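Local atomic coordinates of protease Do-like 1, chloroplastic (Arabidopsis thaliana, PDB entry 3QO6), a protein that acts as a chloroplast serine protease of the HtrA type, required at high temperature and possibly degrading damaged proteins. Residues S77-T82 / A91-F96; K100-L105 / D222-F227. One frame throughout, in Å; residues are numbered along the deposited sequence.

How the interactions relate
The two interactions lie side by side on the barrel of the protease, their centres about 12 Å apart. Interaction 1 comes first: it joins the two arms of a hairpin, strands 78-82 and 88-97. Interaction 2 opens just after it, on strand 102-107, and closes more than a hundred residues later on helix 214-227, which packs against the barrel. Strands 88-97 and 102-107 are antiparallel neighbours in one six-stranded barrel, and here the contacts meet: V94 and G95 form a classic beta bulge opposite V104, with a probable hydrogen bond from V104 N to G95 O (2.9 Å). The helix thus rests on the strand next to one used by interaction 1; D101, predicted to be catalytic, immediately precedes strand 102-107.

Interaction 1 of 2, residues S77-T82 / A91-F96; sequences SDLRVT and AKVVGF
L79 lays its CD1 methyl on A91, 3.3 Å from A91 CB and 3.1 Å from A91 O, and this is the tight end of the contact. The leucine gets there with CG between its own backbone N and carbonyl carbon (chi1 37°), a turn that brings the branch round to strand 88-97 although the CA-CB bond does not aim at it. The backbone hydrogen bond A91 N to L79 O (3.1 Å) ties the hairpin at the same place. Packing slackens on both flanks: L79 CD2 crosses V93 at about a right angle and reaches V93 CG2 at 4.1 Å, while V81 CG1 comes to A91 CB at 4.0 Å. With an alanine at L79 both methyls go, and A91 CB and V93 CG2 would probably lose their cover, with a gap opened between the two strands. Beyond V93 the second strand runs clear of 77-82, the short axes standing at 108°. The outward side is polar: R80 and K92 point away from the partner strand, R80 NH1 in a salt bridge with D90. D78 OD2 makes a weak bond to L79 N (2.6 Å) and lies close to D90 OD1, a crowding of carboxylates that may favour protonation of one of them. In the barrel, typical of the first half of a chymotrypsin-like protease, strand 78-82 sits between strand 88-97 and strand 30-40, bonded to the latter through L36, T34 and Y32; V81 and A91 also pack on I107 of strand 102-107.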
# COMPACT_ATOMS: atom_id res chain seq x y z
N SER B 77 -14.08 -8.49 -28.31
CA SER B 77 -15.35 -8.91 -28.88
C SER B 77 -15.40 -8.34 -30.31
O SER B 77 -15.95 -8.95 -31.22
CB SER B 77 -16.53 -8.43 -28.02
OG SER B 77 -16.52 -7.05 -27.80
N ASP B 78 -14.78 -7.18 -30.50
CA ASP B 78 -14.72 -6.54 -31.82
C ASP B 78 -13.49 -5.64 -31.83
O ASP B 78 -13.08 -5.14 -30.78
CB ASP B 78 -15.97 -5.69 -32.09
CG ASP B 78 -15.97 -5.07 -33.50
OD1 ASP B 78 -16.82 -4.18 -33.75
OD2 ASP B 78 -15.13 -5.46 -34.35
N LEU B 79 -12.90 -5.46 -33.00
CA LEU B 79 -11.74 -4.61 -33.14
C LEU B 79 -11.86 -3.83 -34.40
O LEU B 79 -12.38 -4.33 -35.39
CB LEU B 79 -10.44 -5.43 -33.10
CG LEU B 79 -10.37 -6.80 -33.76
CD1 LEU B 79 -10.01 -6.63 -35.23
CD2 LEU B 79 -9.34 -7.67 -33.05
N ARG B 80 -11.41 -2.58 -34.33
CA ARG B 80 -11.48 -1.66 -35.45
C ARG B 80 -10.13 -1.00 -35.67
O ARG B 80 -9.46 -0.59 -34.72
CB ARG B 80 -12.51 -0.56 -35.13
CG ARG B 80 -13.75 -1.06 -34.39
CD ARG B 80 -14.78 0.06 -34.13
NE ARG B 80 -15.16 0.82 -35.33
CZ ARG B 80 -15.39 0.27 -36.53
NH1 ARG B 80 -15.28 -1.04 -36.70
NH2 ARG B 80 -15.75 1.04 -37.56
N VAL B 81 -9.72 -0.88 -36.93
CA VAL B 81 -8.47 -0.22 -37.22
C VAL B 81 -8.75 1.17 -37.81
O VAL B 81 -9.60 1.31 -38.68
CB VAL B 81 -7.59 -1.01 -38.25
CG1 VAL B 81 -7.29 -2.40 -37.74
CG2 VAL B 81 -8.27 -1.08 -39.57
N THR B 82 -8.08 2.21 -37.31
CA THR B 82 -8.25 3.55 -37.86
C THR B 82 -7.04 3.83 -38.71
O THR B 82 -5.90 3.60 -38.28
CB THR B 82 -8.30 4.64 -36.79
OG1 THR B 82 -9.35 4.38 -35.86
CG2 THR B 82 -8.55 5.98 -37.45
N ALA B 91 -12.36 -4.87 -38.48
CA ALA B 91 -11.31 -5.80 -38.86
C ALA B 91 -11.53 -7.24 -38.51
O ALA B 91 -11.95 -7.57 -37.40
CB ALA B 91 -9.98 -5.34 -38.27
N LYS B 92 -11.21 -8.11 -39.46
CA LYS B 92 -11.36 -9.54 -39.26
C LYS B 92 -9.99 -10.12 -38.89
O LYS B 92 -8.97 -9.76 -39.48
CB LYS B 92 -11.88 -10.20 -40.54
CG LYS B 92 -12.06 -11.72 -40.46
CD LYS B 92 -11.51 -12.42 -41.73
CE LYS B 92 -11.41 -13.94 -41.53
NZ LYS B 92 -10.44 -14.55 -42.49
N VAL B 93 -9.98 -11.01 -37.92
CA VAL B 93 -8.75 -11.64 -37.49
C VAL B 93 -8.29 -12.74 -38.45
O VAL B 93 -8.76 -13.87 -38.37
CB VAL B 93 -8.92 -12.25 -36.09
CG1 VAL B 93 -7.65 -12.92 -35.65
CG2 VAL B 93 -9.29 -11.17 -35.12
N VAL B 94 -7.38 -12.43 -39.36
CA VAL B 94 -6.88 -13.44 -40.29
C VAL B 94 -6.23 -14.64 -39.58
O VAL B 94 -6.39 -15.78 -40.00
CB VAL B 94 -5.83 -12.85 -41.25
CG1 VAL B 94 -5.20 -13.95 -42.09
CG2 VAL B 94 -6.47 -11.76 -42.12
N GLY B 95 -5.48 -14.37 -38.51
CA GLY B 95 -4.79 -15.44 -37.79
C GLY B 95 -3.68 -14.93 -36.87
O GLY B 95 -3.41 -13.73 -36.82
N PHE B 96 -3.02 -15.83 -36.15
CA PHE B 96 -2.00 -15.38 -35.23
C PHE B 96 -1.07 -16.43 -34.61
O PHE B 96 -1.43 -17.60 -34.45
CB PHE B 96 -2.69 -14.59 -34.13
CG PHE B 96 -3.62 -15.42 -33.28
CD1 PHE B 96 -3.12 -16.27 -32.29
CD2 PHE B 96 -5.00 -15.37 -33.49
CE1 PHE B 96 -3.99 -17.07 -31.51
CE2 PHE B 96 -5.88 -16.17 -32.71
CZ PHE B 96 -5.38 -17.01 -31.73

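Interaction 2 of 2, residues K100-L105 / D222-F227; sequences KDVAVL and DQLVRF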
# COMPACT_ATOMS: atom_id res chain seq x y z
N LYS B 100 5.40 -15.96 -31.00
CA LYS B 100 6.17 -14.81 -31.43
C LYS B 100 5.33 -13.54 -31.35
O LYS B 100 5.67 -12.53 -31.95
CB LYS B 100 6.68 -15.03 -32.85
CG LYS B 100 7.36 -16.37 -33.06
CD LYS B 100 8.63 -16.44 -32.25
CE LYS B 100 9.38 -17.74 -32.43
NZ LYS B 100 10.57 -17.79 -31.50
N ASP B 101 4.22 -13.62 -30.62
CA ASP B 101 3.30 -12.49 -30.43
C ASP B 101 2.99 -11.65 -31.67
O ASP B 101 2.88 -10.42 -31.59
CB ASP B 101 3.80 -11.59 -29.30
CG ASP B 101 2.72 -10.68 -28.75
OD1 ASP B 101 1.52 -11.04 -28.76
OD2 ASP B 101 3.07 -9.59 -28.28
N VAL B 102 2.82 -12.33 -32.80
CA VAL B 102 2.49 -11.71 -34.09
C VAL B 102 1.05 -12.02 -34.49
O VAL B 102 0.59 -13.16 -34.34
CB VAL B 102 3.38 -12.27 -35.17
CG1 VAL B 102 2.90 -11.79 -36.53
CG2 VAL B 102 4.79 -11.84 -34.92
N ALA B 103 0.33 -11.05 -35.03
CA ALA B 103 -1.04 -11.29 -35.43
C ALA B 103 -1.36 -10.59 -36.74
O ALA B 103 -0.82 -9.53 -37.03
CB ALA B 103 -1.99 -10.82 -34.37
N VAL B 104 -2.23 -11.19 -37.55
CA VAL B 104 -2.60 -10.53 -38.80
C VAL B 104 -4.09 -10.23 -38.88
O VAL B 104 -4.92 -11.05 -38.52
CB VAL B 104 -2.22 -11.34 -40.04
CG1 VAL B 104 -2.56 -10.52 -41.26
CG2 VAL B 104 -0.75 -11.69 -40.02
N LEU B 105 -4.40 -9.04 -39.36
CA LEU B 105 -5.78 -8.61 -39.49
C LEU B 105 -6.06 -8.30 -40.94
O LEU B 105 -5.13 -8.17 -41.76
CB LEU B 105 -5.99 -7.34 -38.67
CG LEU B 105 -6.63 -7.37 -37.28
CD1 LEU B 105 -6.29 -8.61 -36.48
CD2 LEU B 105 -6.17 -6.11 -36.56
N ASP B 222 3.28 -14.63 -43.81
CA ASP B 222 2.97 -15.43 -45.00
C ASP B 222 2.09 -16.60 -44.59
O ASP B 222 0.96 -16.74 -45.06
CB ASP B 222 4.23 -16.00 -45.67
CG ASP B 222 5.10 -14.93 -46.26
OD1 ASP B 222 4.57 -14.06 -46.98
OD2 ASP B 222 6.33 -14.96 -46.01
N GLN B 223 2.62 -17.43 -43.70
CA GLN B 223 1.89 -18.59 -43.23
C GLN B 223 0.52 -18.25 -42.69
O GLN B 223 -0.42 -19.02 -42.84
CB GLN B 223 2.67 -19.30 -42.16
CG GLN B 223 3.98 -19.82 -42.62
CD GLN B 223 4.67 -20.53 -41.51
OE1 GLN B 223 4.16 -21.54 -40.99
NE2 GLN B 223 5.83 -20.01 -41.08
N LEU B 224 0.41 -17.10 -42.07
CA LEU B 224 -0.87 -16.71 -41.52
C LEU B 224 -1.90 -16.34 -42.59
O LEU B 224 -3.10 -16.59 -42.43
CB LEU B 224 -0.69 -15.57 -40.53
CG LEU B 224 -0.15 -15.96 -39.16
CD1 LEU B 224 0.02 -14.69 -38.33
CD2 LEU B 224 -1.13 -16.92 -38.46
N VAL B 225 -1.44 -15.73 -43.69
CA VAL B 225 -2.35 -15.32 -44.75
C VAL B 225 -2.75 -16.52 -45.61
O VAL B 225 -3.85 -16.57 -46.14
CB VAL B 225 -1.71 -14.22 -45.64
CG1 VAL B 225 -2.60 -13.94 -46.81
CG2 VAL B 225 -1.53 -12.92 -44.84
N ARG B 226 -1.86 -17.50 -45.72
CA ARG B 226 -2.12 -18.70 -46.51
C ARG B 226 -3.00 -19.71 -45.82
O ARG B 226 -3.96 -20.22 -46.41
CB ARG B 226 -0.83 -19.42 -46.82
CG ARG B 226 0.10 -18.73 -47.73
CD ARG B 226 1.18 -19.71 -48.08
NE ARG B 226 2.23 -19.07 -48.84
CZ ARG B 226 3.42 -19.62 -49.05
NH1 ARG B 226 3.69 -20.83 -48.56
NH2 ARG B 226 4.33 -18.95 -49.75
N PHE B 227 -2.66 -20.03 -44.58
CA PHE B 227 -3.36 -21.05 -43.83
C PHE B 227 -4.04 -20.57 -42.55
O PHE B 227 -4.76 -21.32 -41.90
CB PHE B 227 -2.35 -22.15 -43.54
CG PHE B 227 -1.48 -22.49 -44.72
CD1 PHE B 227 -0.10 -22.31 -44.67
CD2 PHE B 227 -2.03 -23.06 -45.88
CE1 PHE B 227 0.72 -22.70 -45.74
CE2 PHE B 227 -1.22 -23.44 -46.94
CZ PHE B 227 0.15 -23.26 -46.87
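V104 and L224 form the centre of this buried, mainly apolar contact: V104 CG2 lies 3.5 Å from L224 CD1 and 3.9 Å from L224 CB, so one valine methyl rides along the leucine from its root to one of its tips. The two side chains slide past each other in opposite directions. V104 divides its branches: with CG1 anti to the backbone N (chi1 -176°), CG2 takes the leucine while CG1 approaches V225 CG2 more loosely, at 4.4 Å. V102, two residues back on the same strand face, marks the outer margin of the contact, with its backbone O 4.3 Å and its CG1 4.5 Å from L224 CD1. Around this first shell, I220 and V221, one turn back on the helix, pack on V102 and V104 respectively, V94 lies against V104, and V225 reaches H65; A103, on the other face of the strand, points away from the helix and touches Y70 and F96. D101 and V102 form a G1 beta bulge at the start of the strand. D101 OD2 is hydrogen-bonded to H71 ND1, consistent with the predicted charge relay of H71, D101 and S180, and K100 NZ forms a salt bridge with D305, within the PDZ range. Helix 214-227 crosses strand 102-105 at 44°, with 8.9 Å between their short axes, and so covers the outside of the barrel where strand 102-107 runs between strands 65-69 and 88-97, as the C-terminal helix does in chymotrypsin-like proteases.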